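Local coordinates for hypothetical protein VPA1032 (PDB 1ZBP) that is of unknown function but belongs to the ImpE family and is probably an accessory protein of type VI secretion, at residues Y155-S160 / Y165-I170. Sequence-based numbering, arbitrary orientation.
Sequences YIELFS and YFLVPI
Strands 155-159 and 165-169 form an antiparallel beta hairpin, in which I156 pairs with V168 and L158 with F166. Both are hydrogen-bonded pairs, and each makes two backbone bonds. I156 N to V168 O is 2.8 Å. F166 N to L158 O is 2.8 Å as well. The non-hydrogen-bonded pairs Y155-P169, E157-L167 and F159-Y165 send their side chains to the other face.

On that face Y165 OH donates to E157 OE1 at 2.7 Å. The oxygen receives it on its anti lone pair, away from OE2. The Y165 ring swings across to E157 because its CG lies opposite the backbone N (chi1 166°). Ring and carboxylate planes stand 77° apart. E157 OE1 also forms a salt bridge with R81 NE, and OE2 one with K241 NZ. Two basic groups and one hydroxyl thus grip a buried carboxylate, which probably favours its charged form. Next to it, Y165 CD1 meets the edge of the F159 ring, 3.7 Å from CE1. At the far end Y155 CE1 touches P169 CG at 3.6 Å.

On the reverse face I156 CG1 packs alongside V168 CB at 4.0 Å, and L158 CD1 reaches V168 CG2 at 4.1 Å.

The hairpin is wedged between helix and sheet. F159, Y165 and L167 pack on helix 65-84, while L158 and V168 meet strand 189-196. I156 touches M206 of strand 202-207. Short strand 91-92 runs parallel to 165-169 along its other edge.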
loop_
_atom_site.group_PDB
_atom_site.type_symbol
_atom_site.label_atom_id
_atom_site.label_comp_id
_atom_site.label_asym_id
_atom_site.label_seq_id
_atom_site.Cartn_x
_atom_site.Cartn_y
_atom_site.Cartn_z
ATOM N N TYR A 155 2.514 -10.854 -4.236
ATOM C CA TYR A 155 3.003 -10.171 -3.034
ATOM C C TYR A 155 2.012 -9.170 -2.443
ATOM O O TYR A 155 1.182 -8.618 -3.152
ATOM C CB TYR A 155 4.289 -9.393 -3.344
ATOM C CG TYR A 155 5.509 -10.245 -3.559
ATOM C CD1 TYR A 155 6.429 -10.444 -2.533
ATOM C CD2 TYR A 155 5.747 -10.868 -4.791
ATOM C CE1 TYR A 155 7.548 -11.233 -2.722
ATOM C CE2 TYR A 155 6.868 -11.662 -4.985
ATOM C CZ TYR A 155 7.765 -11.842 -3.948
ATOM O OH TYR A 155 8.873 -12.651 -4.129
ATOM N N ILE A 156 2.087 -8.962 -1.134
ATOM C CA ILE A 156 1.257 -7.954 -0.503
ATOM C C ILE A 156 2.277 -6.977 0.054
ATOM O O ILE A 156 3.472 -7.310 0.192
ATOM C CB ILE A 156 0.381 -8.477 0.663
ATOM C CG1 ILE A 156 1.243 -9.204 1.694
ATOM C CG2 ILE A 156 -0.756 -9.328 0.131
ATOM C CD1 ILE A 156 0.563 -9.343 3.037
ATOM N N GLU A 157 1.817 -5.770 0.354
ATOM C CA GLU A 157 2.698 -4.733 0.880
ATOM C C GLU A 157 2.338 -4.410 2.337
ATOM O O GLU A 157 1.174 -4.465 2.743
ATOM C CB GLU A 157 2.574 -3.469 0.032
ATOM C CG GLU A 157 2.786 -3.680 -1.474
ATOM C CD GLU A 157 2.800 -2.360 -2.256
ATOM O OE1 GLU A 157 3.884 -1.871 -2.623
ATOM O OE2 GLU A 157 1.720 -1.801 -2.523
ATOM N N LEU A 158 3.341 -4.087 3.135
ATOM C CA LEU A 158 3.094 -3.763 4.527
ATOM C C LEU A 158 4.010 -2.648 4.932
ATOM O O LEU A 158 5.129 -2.561 4.455
ATOM C CB LEU A 158 3.352 -4.981 5.426
ATOM C CG LEU A 158 2.417 -6.198 5.309
ATOM C CD1 LEU A 158 3.046 -7.406 5.996
ATOM C CD2 LEU A 158 1.058 -5.868 5.932
ATOM N N PHE A 159 3.513 -1.779 5.799
ATOM C CA PHE A 159 4.311 -0.693 6.341
ATOM C C PHE A 159 4.433 -1.093 7.815
ATOM O O PHE A 159 3.452 -1.069 8.540
ATOM C CB PHE A 159 3.580 0.648 6.210
ATOM C CG PHE A 159 3.460 1.143 4.794
ATOM C CD1 PHE A 159 4.291 0.651 3.788
ATOM C CD2 PHE A 159 2.558 2.141 4.476
ATOM C CE1 PHE A 159 4.226 1.145 2.493
ATOM C CE2 PHE A 159 2.483 2.645 3.180
ATOM C CZ PHE A 159 3.325 2.143 2.180
ATOM N N SER A 160 5.624 -1.487 8.251
ATOM C CA SER A 160 5.825 -1.900 9.635
ATOM C C SER A 160 5.855 -0.710 10.583
ATOM O O SER A 160 6.076 0.434 10.165
ATOM C CB SER A 160 7.131 -2.670 9.776
ATOM O OG SER A 160 8.232 -1.835 9.523
ATOM N N TYR A 165 9.242 -0.674 4.848
ATOM C CA TYR A 165 8.367 -1.131 3.766
ATOM C C TYR A 165 8.662 -2.607 3.486
ATOM O O TYR A 165 9.792 -2.968 3.127
ATOM C CB TYR A 165 8.634 -0.288 2.515
ATOM C CG TYR A 165 8.061 -0.832 1.220
ATOM C CD1 TYR A 165 6.712 -1.197 1.117
ATOM C CD2 TYR A 165 8.866 -0.965 0.082
ATOM C CE1 TYR A 165 6.179 -1.681 -0.095
ATOM C CE2 TYR A 165 8.348 -1.449 -1.119
ATOM C CZ TYR A 165 7.009 -1.805 -1.203
ATOM O OH TYR A 165 6.512 -2.298 -2.389
ATOM N N PHE A 166 7.655 -3.457 3.666
ATOM C CA PHE A 166 7.801 -4.900 3.440
ATOM C C PHE A 166 7.018 -5.433 2.235
ATOM O O PHE A 166 5.906 -4.992 1.959
ATOM C CB PHE A 166 7.346 -5.695 4.672
ATOM C CG PHE A 166 8.370 -5.779 5.768
ATOM C CD1 PHE A 166 8.658 -4.670 6.570
ATOM C CD2 PHE A 166 9.023 -6.990 6.030
ATOM C CE1 PHE A 166 9.582 -4.770 7.624
ATOM C CE2 PHE A 166 9.943 -7.107 7.072
ATOM C CZ PHE A 166 10.229 -5.990 7.881
ATOM N N LEU A 167 7.622 -6.391 1.537
ATOM C CA LEU A 167 7.021 -7.069 0.399
ATOM C C LEU A 167 6.969 -8.520 0.841
ATOM O O LEU A 167 8.006 -9.183 0.975
ATOM C CB LEU A 167 7.877 -6.920 -0.854
ATOM C CG LEU A 167 7.464 -5.749 -1.757
ATOM C CD1 LEU A 167 8.473 -5.588 -2.890
ATOM C CD2 LEU A 167 6.066 -6.000 -2.321
ATOM N N VAL A 168 5.758 -9.005 1.086
ATOM C CA VAL A 168 5.580 -10.349 1.588
ATOM C C VAL A 168 4.759 -11.226 0.663
ATOM O O VAL A 168 3.642 -10.874 0.269
ATOM C CB VAL A 168 4.920 -10.302 2.978
ATOM C CG1 VAL A 168 4.641 -11.695 3.476
ATOM C CG2 VAL A 168 5.839 -9.550 3.942
ATOM N N PRO A 169 5.323 -12.379 0.284
ATOM C CA PRO A 169 4.687 -13.358 -0.600
ATOM C C PRO A 169 3.328 -13.743 -0.036
ATOM O O PRO A 169 3.230 -14.084 1.133
ATOM C CB PRO A 169 5.662 -14.539 -0.570
ATOM C CG PRO A 169 6.972 -13.870 -0.412
ATOM C CD PRO A 169 6.683 -12.813 0.642
ATOM N N ILE A 170 2.285 -13.658 -0.857
ATOM C CA ILE A 170 0.950 -14.024 -0.415
ATOM C C ILE A 170 1.021 -15.467 0.101
ATOM O O ILE A 170 0.363 -15.817 1.081
ATOM C CB ILE A 170 -0.070 -13.900 -1.571
ATOM C CG1 ILE A 170 -0.199 -12.433 -1.967
ATOM C CG2 ILE A 170 -1.423 -14.469 -1.149
ATOM C CD1 ILE A 170 -1.088 -12.205 -3.184
#